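Local coordinates for dihydrodipicolinate reductase N-terminus domain-containing protein (Mycobacterium smegmatis, PDB 6IAQ) that acts as an NADP-dependent amine dehydrogenase, probably catalysing the reductive amination of ketones to amines, at residues Ala81-Leu86 and Thr105-Met110; Glu109-Trp114 and Arg205-Ala210; Thr136-Gln141 and Val325-Leu330. All coordinates share one frame; numbering follows the deposited sequence.

Overall arrangement
All three contacts lie buried near the C-terminal ends of the parallel strands of the Rossmann sheet, but they do different work. Interaction 1 is polar: two adjacent loops bind each other and the nicotinamide half of NADP. Interaction 2 shares E109 and M110 with it and carries the second loop onto helix 203-215, mixing an asparagine-backbone bond with ring and aliphatic packing. Interaction 3 is the smallest, a threonine-valine seam beside the edge of the sheet, with an exposed arginine on its outer side. The backbone of T105 meets those of T136 and T138, joining interactions 1 and 3, which both reach the coenzyme; L111 packs on Q141, linking 2 and 3.

Interaction 1: Ala81-Leu86 and Thr105-Met110; sequences AVNSYL and TLSEEM. With NAP (NADP nicotinamide-adenine-dinucleotide phosphate), chain F; EDO (1,2-ethanediol), chain E.
S84 and E108 meet beside the two hydroxyls of the nicotinamide ribose of NADP. S84 OG donates to E108 OE1 at 2.6 Å, on the syn side of the carboxylate but 34° out of its plane, and accepts from ribose O3D at 2.7 Å. The E108 chain is bent about CB-CG (chi2 91°), which turns its other oxygen, OE2, to the second ribose hydroxyl, O2D, at 2.8 Å; OE2 also accepts from an ethanediol, probably of the crystallisation liquor. Backbone oxygens are satisfied too: S84 O by E109 N (3.1 Å), and N83 O by S107 OG (2.7 Å), arriving from above the carbonyl plane, and by a water that also takes V82 N and binds T105 OG1. L106 O receives the carboxamide N7N of NADP at 2.9 Å. E109, extended beyond CG, offers OE1 to L86 N (2.9 Å) at the start of helix 86-98, while S117 and T116 hold its OE2. On the apolar side of the contact, L86 CD1 lies 3.6 Å from M110 SD. The two loops leave neighbouring parallel strands 77-80 and 102-105; N83 and S107 pack on helix 86-98, A81 and L106 on M18 of helix 17-28, and S84 and E108 on F203 of helix 203-215.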
loop_
_atom_site.group_PDB
_atom_site.type_symbol
_atom_site.label_atom_id
_atom_site.label_comp_id
_atom_site.label_asym_id
_atom_site.label_seq_id
_atom_site.Cartn_x
_atom_site.Cartn_y
_atom_site.Cartn_z
ATOM N N ALA A 81 -6.830 22.135 9.848
ATOM C CA ALA A 81 -7.716 21.183 10.554
ATOM C C ALA A 81 -8.879 21.987 11.146
ATOM O O ALA A 81 -8.823 22.278 12.389
ATOM C CB ALA A 81 -6.931 20.437 11.576
ATOM N N VAL A 82 -9.853 22.355 10.319
ATOM C CA VAL A 82 -10.984 23.189 10.837
ATOM C C VAL A 82 -12.329 22.540 10.530
ATOM O O VAL A 82 -13.065 22.400 11.499
ATOM C CB VAL A 82 -10.918 24.701 10.498
ATOM C CG1 VAL A 82 -9.548 25.178 10.080
ATOM C CG2 VAL A 82 -12.032 25.196 9.598
ATOM N N ASN A 83 -12.643 22.165 9.292
ATOM C CA ASN A 83 -13.981 21.632 8.922
ATOM C C ASN A 83 -13.846 20.558 7.827
ATOM O O ASN A 83 -12.692 20.252 7.421
ATOM C CB ASN A 83 -14.931 22.761 8.530
ATOM C CG ASN A 83 -14.332 23.665 7.474
ATOM O OD1 ASN A 83 -13.543 23.199 6.646
ATOM N ND2 ASN A 83 -14.681 24.954 7.526
ATOM N N SER A 84 -14.979 20.020 7.348
ATOM C CA SER A 84 -15.046 18.749 6.580
ATOM C C SER A 84 -15.508 18.989 5.141
ATOM O O SER A 84 -14.934 18.385 4.227
ATOM C CB SER A 84 -15.974 17.777 7.277
ATOM O OG SER A 84 -15.448 17.395 8.543
ATOM N N TYR A 85 -16.560 19.785 4.949
ATOM C CA TYR A 85 -17.322 19.875 3.676
ATOM C C TYR A 85 -16.898 21.151 2.935
ATOM O O TYR A 85 -16.705 22.178 3.579
ATOM C CB TYR A 85 -18.818 19.766 3.979
ATOM C CG TYR A 85 -19.166 18.604 4.872
ATOM C CD1 TYR A 85 -18.923 17.299 4.466
ATOM C CD2 TYR A 85 -19.642 18.796 6.154
ATOM C CE1 TYR A 85 -19.211 16.216 5.282
ATOM C CE2 TYR A 85 -19.924 17.726 6.995
ATOM C CZ TYR A 85 -19.712 16.429 6.552
ATOM O OH TYR A 85 -19.975 15.381 7.377
ATOM N N LEU A 86 -16.708 21.054 1.618
ATOM C CA LEU A 86 -16.202 22.157 0.749
ATOM C C LEU A 86 -17.093 23.409 0.897
ATOM O O LEU A 86 -16.574 24.556 0.785
ATOM C CB LEU A 86 -16.133 21.685 -0.703
ATOM C CG LEU A 86 -15.001 22.272 -1.546
ATOM C CD1 LEU A 86 -13.696 22.390 -0.778
ATOM C CD2 LEU A 86 -14.793 21.489 -2.824
ATOM N N THR A 105 -5.063 19.916 3.969
ATOM C CA THR A 105 -6.256 20.005 4.845
ATOM C C THR A 105 -6.799 18.614 5.190
ATOM O O THR A 105 -6.750 17.722 4.320
ATOM C CB THR A 105 -7.342 20.870 4.206
ATOM O OG1 THR A 105 -8.423 21.018 5.132
ATOM C CG2 THR A 105 -7.880 20.324 2.907
ATOM N N LEU A 106 -7.380 18.490 6.382
ATOM C CA LEU A 106 -8.070 17.255 6.834
ATOM C C LEU A 106 -9.474 17.198 6.271
ATOM O O LEU A 106 -10.119 16.158 6.505
ATOM C CB LEU A 106 -8.091 17.213 8.365
ATOM C CG LEU A 106 -6.733 16.992 9.003
ATOM C CD1 LEU A 106 -6.888 16.814 10.488
ATOM C CD2 LEU A 106 -5.974 15.840 8.331
ATOM N N SER A 107 -9.980 18.256 5.597
ATOM C CA SER A 107 -11.373 18.261 5.089
ATOM C C SER A 107 -11.667 16.936 4.357
ATOM O O SER A 107 -11.049 16.694 3.328
ATOM C CB SER A 107 -11.663 19.464 4.224
ATOM O OG SER A 107 -11.634 20.653 5.010
ATOM N N GLU A 108 -12.615 16.135 4.857
ATOM C CA GLU A 108 -12.878 14.764 4.346
ATOM C C GLU A 108 -13.350 14.865 2.892
ATOM O O GLU A 108 -12.982 14.014 2.079
ATOM C CB GLU A 108 -13.876 14.005 5.238
ATOM C CG GLU A 108 -13.291 13.619 6.591
ATOM C CD GLU A 108 -13.475 14.614 7.715
ATOM O OE1 GLU A 108 -13.713 15.816 7.406
ATOM O OE2 GLU A 108 -13.343 14.201 8.896
ATOM N N GLU A 109 -14.164 15.868 2.561
ATOM C CA GLU A 109 -14.680 16.015 1.179
ATOM C C GLU A 109 -13.523 16.373 0.233
ATOM O O GLU A 109 -13.555 15.940 -0.937
ATOM C CB GLU A 109 -15.849 17.002 1.117
ATOM C CG GLU A 109 -16.554 16.920 -0.206
ATOM C CD GLU A 109 -17.653 17.939 -0.446
ATOM O OE1 GLU A 109 -17.983 18.700 0.495
ATOM O OE2 GLU A 109 -18.164 17.963 -1.579
ATOM N N MET A 110 -12.488 17.065 0.720
ATOM C CA MET A 110 -11.350 17.478 -0.140
ATOM C C MET A 110 -10.507 16.245 -0.521
ATOM O O MET A 110 -9.631 16.386 -1.371
ATOM C CB MET A 110 -10.470 18.519 0.556
ATOM C CG MET A 110 -10.920 19.957 0.315
ATOM S SD MET A 110 -10.754 20.432 -1.446
ATOM C CE MET A 110 -8.978 20.498 -1.612
HETATM P PA NAP F . -11.902 20.577 16.608
HETATM O O1A NAP F . -11.122 20.164 17.766
HETATM O O2A NAP F . -13.379 21.063 16.691
HETATM O O5B NAP F . -11.018 21.728 15.860
HETATM C C5B NAP F . -11.562 22.598 14.857
HETATM C C4B NAP F . -10.801 23.916 14.914
HETATM O O4B NAP F . -11.236 24.811 13.894
HETATM C C3B NAP F . -10.937 24.690 16.253
HETATM O O3B NAP F . -9.572 24.984 16.639
HETATM C C2B NAP F . -11.656 25.997 15.929
HETATM O O2B NAP F . -11.131 27.146 16.631
HETATM C C1B NAP F . -11.224 26.143 14.502
HETATM N N9A NAP F . -12.044 26.980 13.628
HETATM C C8A NAP F . -13.347 26.864 13.304
HETATM N N7A NAP F . -13.642 27.803 12.397
HETATM C C5A NAP F . -12.494 28.453 12.092
HETATM C C6A NAP F . -12.055 29.546 11.188
HETATM N N6A NAP F . -12.918 30.161 10.390
HETATM N N1A NAP F . -10.774 29.911 11.202
HETATM C C2A NAP F . -9.840 29.324 11.978
HETATM N N3A NAP F . -10.140 28.318 12.832
HETATM C C4A NAP F . -11.440 27.913 12.913
HETATM O O3 NAP F . -11.965 19.393 15.468
HETATM P PN NAP F . -10.715 18.380 15.068
HETATM O O1N NAP F . -10.833 17.033 15.711
HETATM O O2N NAP F . -9.409 19.084 15.182
HETATM O O5D NAP F . -11.216 18.284 13.553
HETATM C C5D NAP F . -11.156 19.333 12.580
HETATM C C4D NAP F . -11.658 18.943 11.218
HETATM O O4D NAP F . -10.754 17.920 10.687
HETATM C C3D NAP F . -13.062 18.409 11.278
HETATM O O3D NAP F . -13.869 18.874 10.212
HETATM C C2D NAP F . -12.851 16.893 11.164
HETATM O O2D NAP F . -14.035 16.277 10.639
HETATM C C1D NAP F . -11.578 16.833 10.271
HETATM N N1N NAP F . -10.840 15.569 10.450
HETATM C C2N NAP F . -10.519 14.889 9.366
HETATM C C3N NAP F . -9.880 13.664 9.495
HETATM C C7N NAP F . -9.447 12.874 8.279
HETATM O O7N NAP F . -9.036 11.735 8.498
HETATM N N7N NAP F . -9.475 13.408 7.045
HETATM C C4N NAP F . -9.577 13.188 10.770
HETATM C C5N NAP F . -9.921 13.926 11.898
HETATM C C6N NAP F . -10.553 15.126 11.687
HETATM P P2B NAP F . -11.192 27.279 18.222
HETATM O O1X NAP F . -10.269 26.256 18.819
HETATM O O2X NAP F . -10.539 28.628 18.512
HETATM O O3X NAP F . -12.705 27.139 18.418
HETATM C C1 EDO E . -12.642 10.795 10.427
HETATM O O1 EDO E . -12.698 11.551 9.250
HETATM C C2 EDO E . -11.834 9.564 10.209
HETATM O O2 EDO E . -10.445 9.791 10.434
HETATM O O HOH W 1 -9.953 20.950 7.792
#

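Interaction 2: Glu109-Trp114 and Arg205-Ala210; sequences EMLYPW and RNVLDA
The loop leaving Rossmann strand 102-105 docks here on helix 203-215, chiefly through Y112 and N206. N206 ND2 donates to Y112 O at 3.0 Å (148° at the hydrogen), approaching from above the carbonyl plane, and also bonds T116 OG1, so that the amide nitrogen pins two points of the loop. Its OD1 rests 3.7 Å from E109 CG, beside the aliphatic part of that glutamate. The Y112 side chain, with CG anti to the backbone N (chi1 -159°), swings its ring against the helix: A210 CA sits over one face, 4.0 Å from the ring centroid and 21° off the normal, a CH-pi contact, and D209 CB touches CD2 at 3.6 Å. W114 CD1 lies over the rim of the opposite face. D209 is itself steadied one turn along the helix, where R205 NE, lying with OD1 in the guanidinium plane, forms a 2.8 Å salt bridge. On the side facing helix 141-153, L111 CD2 meets V207 CG2 at 3.8 Å, and L111 and A210 both lean on V146 of that helix. A coenzyme-binding Rossmann loop seated on a helix of the C-terminal part is consistent with the two-domain build of dihydrodipicolinate reductase-like dehydrogenases.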
loop_
_atom_site.group_PDB
_atom_site.type_symbol
_atom_site.label_atom_id
_atom_site.label_comp_id
_atom_site.label_asym_id
_atom_site.label_seq_id
_atom_site.Cartn_x
_atom_site.Cartn_y
_atom_site.Cartn_z
ATOM N N GLU A 109 -14.164 15.868 2.561
ATOM C CA GLU A 109 -14.680 16.015 1.179
ATOM C C GLU A 109 -13.523 16.373 0.233
ATOM O O GLU A 109 -13.555 15.940 -0.937
ATOM C CB GLU A 109 -15.849 17.002 1.117
ATOM C CG GLU A 109 -16.554 16.920 -0.206
ATOM C CD GLU A 109 -17.653 17.939 -0.446
ATOM O OE1 GLU A 109 -17.983 18.700 0.495
ATOM O OE2 GLU A 109 -18.164 17.963 -1.579
ATOM N N MET A 110 -12.488 17.065 0.720
ATOM C CA MET A 110 -11.350 17.478 -0.140
ATOM C C MET A 110 -10.507 16.245 -0.521
ATOM O O MET A 110 -9.631 16.386 -1.371
ATOM C CB MET A 110 -10.470 18.519 0.556
ATOM C CG MET A 110 -10.920 19.957 0.315
ATOM S SD MET A 110 -10.754 20.432 -1.446
ATOM C CE MET A 110 -8.978 20.498 -1.612
ATOM N N LEU A 111 -10.743 15.070 0.077
ATOM C CA LEU A 111 -9.996 13.837 -0.313
ATOM C C LEU A 111 -10.127 13.654 -1.827
ATOM O O LEU A 111 -9.083 13.348 -2.502
ATOM C CB LEU A 111 -10.559 12.625 0.438
ATOM C CG LEU A 111 -9.857 11.299 0.137
ATOM C CD1 LEU A 111 -8.482 11.262 0.767
ATOM C CD2 LEU A 111 -10.733 10.140 0.606
ATOM N N TYR A 112 -11.343 13.832 -2.334
ATOM C CA TYR A 112 -11.659 13.729 -3.772
ATOM C C TYR A 112 -12.964 14.473 -4.023
ATOM O O TYR A 112 -14.039 13.877 -3.968
ATOM C CB TYR A 112 -11.721 12.266 -4.220
ATOM C CG TYR A 112 -11.543 12.120 -5.713
ATOM C CD1 TYR A 112 -10.276 12.017 -6.285
ATOM C CD2 TYR A 112 -12.645 12.167 -6.554
ATOM C CE1 TYR A 112 -10.119 11.936 -7.664
ATOM C CE2 TYR A 112 -12.505 12.085 -7.930
ATOM C CZ TYR A 112 -11.240 11.977 -8.479
ATOM O OH TYR A 112 -11.097 11.895 -9.827
ATOM N N PRO A 113 -12.906 15.813 -4.224
ATOM C CA PRO A 113 -14.116 16.637 -4.231
ATOM C C PRO A 113 -14.780 16.880 -5.588
ATOM O O PRO A 113 -15.861 17.470 -5.596
ATOM C CB PRO A 113 -13.546 17.951 -3.691
ATOM C CG PRO A 113 -12.186 18.050 -4.351
ATOM C CD PRO A 113 -11.680 16.625 -4.326
ATOM N N TRP A 114 -14.169 16.411 -6.680
ATOM C CA TRP A 114 -14.559 16.778 -8.064
ATOM C C TRP A 114 -16.039 16.424 -8.331
ATOM O O TRP A 114 -16.711 17.211 -9.033
ATOM C CB TRP A 114 -13.647 16.076 -9.068
ATOM C CG TRP A 114 -12.199 16.409 -8.913
ATOM C CD1 TRP A 114 -11.250 15.601 -8.370
ATOM C CD2 TRP A 114 -11.528 17.630 -9.284
ATOM N NE1 TRP A 114 -10.037 16.242 -8.377
ATOM C CE2 TRP A 114 -10.164 17.475 -8.952
ATOM C CE3 TRP A 114 -11.930 18.825 -9.884
ATOM C CZ2 TRP A 114 -9.206 18.468 -9.183
ATOM C CZ3 TRP A 114 -10.989 19.805 -10.120
ATOM C CH2 TRP A 114 -9.637 19.644 -9.768
ATOM N N ARG A 205 -18.393 8.441 0.316
ATOM C CA ARG A 205 -18.659 8.761 -1.102
ATOM C C ARG A 205 -17.372 9.294 -1.742
ATOM O O ARG A 205 -17.013 8.906 -2.880
ATOM C CB ARG A 205 -19.848 9.718 -1.188
ATOM C CG ARG A 205 -20.041 10.318 -2.577
ATOM C CD ARG A 205 -20.336 9.270 -3.634
ATOM N NE ARG A 205 -20.073 9.917 -4.905
ATOM C CZ ARG A 205 -20.916 10.736 -5.509
ATOM N NH1 ARG A 205 -22.108 10.961 -4.980
ATOM N NH2 ARG A 205 -20.586 11.283 -6.663
ATOM N N ASN A 206 -16.666 10.168 -1.030
ATOM C CA ASN A 206 -15.410 10.740 -1.560
ATOM C C ASN A 206 -14.381 9.607 -1.662
ATOM O O ASN A 206 -13.623 9.599 -2.658
ATOM C CB ASN A 206 -14.990 11.945 -0.739
ATOM C CG ASN A 206 -16.052 13.018 -0.792
ATOM O OD1 ASN A 206 -16.729 13.254 0.216
ATOM N ND2 ASN A 206 -16.221 13.625 -1.975
ATOM N N VAL A 207 -14.365 8.677 -0.701
ATOM C CA VAL A 207 -13.427 7.513 -0.763
ATOM C C VAL A 207 -13.665 6.743 -2.069
ATOM O O VAL A 207 -12.698 6.491 -2.795
ATOM C CB VAL A 207 -13.569 6.603 0.474
ATOM C CG1 VAL A 207 -12.807 5.288 0.292
ATOM C CG2 VAL A 207 -13.051 7.315 1.712
ATOM N N LEU A 208 -14.904 6.359 -2.338
ATOM C CA LEU A 208 -15.237 5.526 -3.521
ATOM C C LEU A 208 -15.023 6.322 -4.818
ATOM O O LEU A 208 -14.573 5.714 -5.800
ATOM C CB LEU A 208 -16.659 4.995 -3.376
ATOM C CG LEU A 208 -16.897 4.075 -2.184
ATOM C CD1 LEU A 208 -18.271 3.429 -2.234
ATOM C CD2 LEU A 208 -15.797 3.024 -2.048
ATOM N N ASP A 209 -15.267 7.634 -4.832
ATOM C CA ASP A 209 -15.013 8.453 -6.052
ATOM C C ASP A 209 -13.522 8.356 -6.376
ATOM O O ASP A 209 -13.164 8.200 -7.541
ATOM C CB ASP A 209 -15.442 9.919 -5.889
ATOM C CG ASP A 209 -16.955 10.155 -5.851
ATOM O OD1 ASP A 209 -17.713 9.240 -6.243
ATOM O OD2 ASP A 209 -17.376 11.269 -5.428
ATOM N N ALA A 210 -12.657 8.433 -5.361
ATOM C CA ALA A 210 -11.185 8.358 -5.530
ATOM C C ALA A 210 -10.801 6.979 -6.092
ATOM O O ALA A 210 -9.973 6.944 -7.024
ATOM C CB ALA A 210 -10.480 8.630 -4.224
HETATM O O HOH W 2 -16.021 13.680 -5.509
#

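Interaction 3: Thr136-Gln141 and Val325-Leu330; sequences TGTGYQ and VTVDRL. With NAP (NADP nicotinamide-adenine-dinucleotide phosphate), chain F.
T136 grips V325 at the tight end of this contact. T136 OG1 donates to V325 O at 2.7 Å, in the carbonyl plane and on a lone pair, with an angle of 145° at the oxygen. The same rotamer sets CG2 anti to the backbone N, where it meets V327 CG1 at 3.8 Å and L330 CD1 at 4.0 Å. V327 points into the strand end: its CG1 also lies 3.4 Å from G137 O and touches T138 CB, the V327 and T138 side chains crossing at about a right angle. Beside this cluster the two backbones stand apart, and a water bridges them, donating to G137 O and accepting from V327 N (2.9 Å). T326 OG1 bonds D328 OD1 within the turn, with T326 CG2 facing L111 and Y112; the solvent side belongs to exposed R329, its guanidinium not modelled, and partly to D328, V325 and L330. At the other end of 136-141 the chain turns to NADP instead: Y140 N donates to carboxamide O7N at 2.9 Å, and N7N donates to Q141 OE1 at 2.9 Å, two bonds that should fix the rotation of the amide. T138 OG1 is held by D142 of helix 141-153. Strand 134-137 lies between strand 102-105, bonded through T136 to A103 and T105, and edge strand 323-324, after which V325 pairs with L135; T138 leans on M310 of helix 302-312.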
loop_
_atom_site.group_PDB
_atom_site.type_symbol
_atom_site.label_atom_id
_atom_site.label_comp_id
_atom_site.label_asym_id
_atom_site.label_seq_id
_atom_site.Cartn_x
_atom_site.Cartn_y
_atom_site.Cartn_z
ATOM N N THR A 136 -4.480 20.201 -1.256
ATOM C CA THR A 136 -4.591 18.714 -1.129
ATOM C C THR A 136 -5.370 18.352 0.141
ATOM O O THR A 136 -4.939 18.761 1.227
ATOM C CB THR A 136 -3.205 18.064 -1.112
ATOM O OG1 THR A 136 -2.563 18.325 -2.370
ATOM C CG2 THR A 136 -3.280 16.570 -0.852
ATOM N N GLY A 137 -6.470 17.632 -0.014
ATOM C CA GLY A 137 -7.160 16.934 1.084
ATOM C C GLY A 137 -6.478 15.627 1.424
ATOM O O GLY A 137 -6.299 14.790 0.508
ATOM N N THR A 138 -6.114 15.447 2.694
ATOM C CA THR A 138 -5.491 14.204 3.198
ATOM C C THR A 138 -6.049 13.923 4.597
ATOM O O THR A 138 -7.141 14.428 4.917
ATOM C CB THR A 138 -3.973 14.307 3.103
ATOM O OG1 THR A 138 -3.357 13.125 3.613
ATOM C CG2 THR A 138 -3.429 15.503 3.847
ATOM N N GLY A 139 -5.320 13.127 5.372
ATOM C CA GLY A 139 -5.764 12.605 6.674
ATOM C C GLY A 139 -5.749 11.091 6.677
ATOM O O GLY A 139 -4.955 10.464 5.867
ATOM N N TYR A 140 -6.583 10.508 7.544
ATOM C CA TYR A 140 -6.586 9.041 7.806
ATOM C C TYR A 140 -6.795 8.284 6.486
ATOM O O TYR A 140 -6.083 7.281 6.208
ATOM C CB TYR A 140 -7.670 8.678 8.823
ATOM C CG TYR A 140 -7.792 7.179 8.987
ATOM C CD1 TYR A 140 -6.758 6.449 9.550
ATOM C CD2 TYR A 140 -8.881 6.497 8.479
ATOM C CE1 TYR A 140 -6.811 5.075 9.637
ATOM C CE2 TYR A 140 -8.976 5.120 8.602
ATOM C CZ TYR A 140 -7.927 4.410 9.161
ATOM O OH TYR A 140 -8.015 3.051 9.267
ATOM N N GLN A 141 -7.735 8.749 5.678
ATOM C CA GLN A 141 -8.257 8.019 4.486
ATOM C C GLN A 141 -7.135 7.803 3.469
ATOM O O GLN A 141 -7.219 6.805 2.704
ATOM C CB GLN A 141 -9.414 8.736 3.787
ATOM C CG GLN A 141 -10.368 9.512 4.700
ATOM C CD GLN A 141 -9.960 10.962 4.718
ATOM O OE1 GLN A 141 -8.857 11.277 5.163
ATOM N NE2 GLN A 141 -10.772 11.818 4.083
ATOM N N VAL A 325 -4.534 18.922 -6.038
ATOM C CA VAL A 325 -3.850 17.628 -6.324
ATOM C C VAL A 325 -4.324 16.608 -5.278
ATOM O O VAL A 325 -4.049 16.809 -4.088
ATOM C CB VAL A 325 -2.320 17.793 -6.350
ATOM C CG1 VAL A 325 -1.659 16.452 -6.673
ATOM C CG2 VAL A 325 -1.866 18.846 -7.371
ATOM N N THR A 326 -5.030 15.579 -5.707
ATOM C CA THR A 326 -5.566 14.494 -4.857
ATOM C C THR A 326 -4.478 13.447 -4.581
ATOM O O THR A 326 -3.559 13.268 -5.395
ATOM C CB THR A 326 -6.816 13.888 -5.493
ATOM O OG1 THR A 326 -6.470 13.451 -6.812
ATOM C CG2 THR A 326 -7.949 14.882 -5.558
ATOM N N VAL A 327 -4.593 12.777 -3.445
ATOM C CA VAL A 327 -3.510 11.928 -2.868
ATOM C C VAL A 327 -3.252 10.679 -3.725
ATOM O O VAL A 327 -2.149 10.154 -3.656
ATOM C CB VAL A 327 -3.851 11.567 -1.416
ATOM C CG1 VAL A 327 -3.728 12.814 -0.537
ATOM C CG2 VAL A 327 -5.211 10.880 -1.300
ATOM N N ASP A 328 -4.225 10.211 -4.483
ATOM C CA ASP A 328 -4.049 9.109 -5.465
ATOM C C ASP A 328 -3.028 9.500 -6.542
ATOM O O ASP A 328 -2.443 8.582 -7.122
ATOM C CB ASP A 328 -5.381 8.745 -6.120
ATOM C CG ASP A 328 -6.030 9.922 -6.835
ATOM O OD1 ASP A 328 -6.422 10.878 -6.161
ATOM O OD2 ASP A 328 -6.133 9.861 -8.052
ATOM N N ARG A 329 -2.806 10.794 -6.788
ATOM C CA ARG A 329 -1.927 11.311 -7.869
ATOM C C ARG A 329 -0.557 11.700 -7.305
ATOM O O ARG A 329 0.355 11.984 -8.108
ATOM C CB ARG A 329 -2.569 12.524 -8.557
ATOM C CG ARG A 329 -3.860 12.206 -9.294
ATOM C CD ARG A 329 -4.275 13.316 -10.257
ATOM N N LEU A 330 -0.381 11.717 -5.981
ATOM C CA LEU A 330 0.913 12.120 -5.372
ATOM C C LEU A 330 1.849 10.918 -5.368
ATOM O O LEU A 330 1.387 9.787 -5.472
ATOM C CB LEU A 330 0.656 12.635 -3.956
ATOM C CG LEU A 330 -0.050 13.986 -3.878
ATOM C CD1 LEU A 330 -0.371 14.325 -2.435
ATOM C CD2 LEU A 330 0.788 15.096 -4.502
HETATM P PA NAP F . -11.902 20.577 16.608
HETATM O O1A NAP F . -11.122 20.164 17.766
HETATM O O2A NAP F . -13.379 21.063 16.691
HETATM O O5B NAP F . -11.018 21.728 15.860
HETATM C C5B NAP F . -11.562 22.598 14.857
HETATM C C4B NAP F . -10.801 23.916 14.914
HETATM O O4B NAP F . -11.236 24.811 13.894
HETATM C C3B NAP F . -10.937 24.690 16.253
HETATM O O3B NAP F . -9.572 24.984 16.639
HETATM C C2B NAP F . -11.656 25.997 15.929
HETATM O O2B NAP F . -11.131 27.146 16.631
HETATM C C1B NAP F . -11.224 26.143 14.502
HETATM N N9A NAP F . -12.044 26.980 13.628
HETATM C C8A NAP F . -13.347 26.864 13.304
HETATM N N7A NAP F . -13.642 27.803 12.397
HETATM C C5A NAP F . -12.494 28.453 12.092
HETATM C C6A NAP F . -12.055 29.546 11.188
HETATM N N6A NAP F . -12.918 30.161 10.390
HETATM N N1A NAP F . -10.774 29.911 11.202
HETATM C C2A NAP F . -9.840 29.324 11.978
HETATM N N3A NAP F . -10.140 28.318 12.832
HETATM C C4A NAP F . -11.440 27.913 12.913
HETATM O O3 NAP F . -11.965 19.393 15.468
HETATM P PN NAP F . -10.715 18.380 15.068
HETATM O O1N NAP F . -10.833 17.033 15.711
HETATM O O2N NAP F . -9.409 19.084 15.182
HETATM O O5D NAP F . -11.216 18.284 13.553
HETATM C C5D NAP F . -11.156 19.333 12.580
HETATM C C4D NAP F . -11.658 18.943 11.218
HETATM O O4D NAP F . -10.754 17.920 10.687
HETATM C C3D NAP F . -13.062 18.409 11.278
HETATM O O3D NAP F . -13.869 18.874 10.212
HETATM C C2D NAP F . -12.851 16.893 11.164
HETATM O O2D NAP F . -14.035 16.277 10.639
HETATM C C1D NAP F . -11.578 16.833 10.271
HETATM N N1N NAP F . -10.840 15.569 10.450
HETATM C C2N NAP F . -10.519 14.889 9.366
HETATM C C3N NAP F . -9.880 13.664 9.495
HETATM C C7N NAP F . -9.447 12.874 8.279
HETATM O O7N NAP F . -9.036 11.735 8.498
HETATM N N7N NAP F . -9.475 13.408 7.045
HETATM C C4N NAP F . -9.577 13.188 10.770
HETATM C C5N NAP F . -9.921 13.926 11.898
HETATM C C6N NAP F . -10.553 15.126 11.687
HETATM P P2B NAP F . -11.192 27.279 18.222
HETATM O O1X NAP F . -10.269 26.256 18.819
HETATM O O2X NAP F . -10.539 28.628 18.512
HETATM O O3X NAP F . -12.705 27.139 18.418
HETATM O O HOH W 3 -6.632 14.223 -1.956
#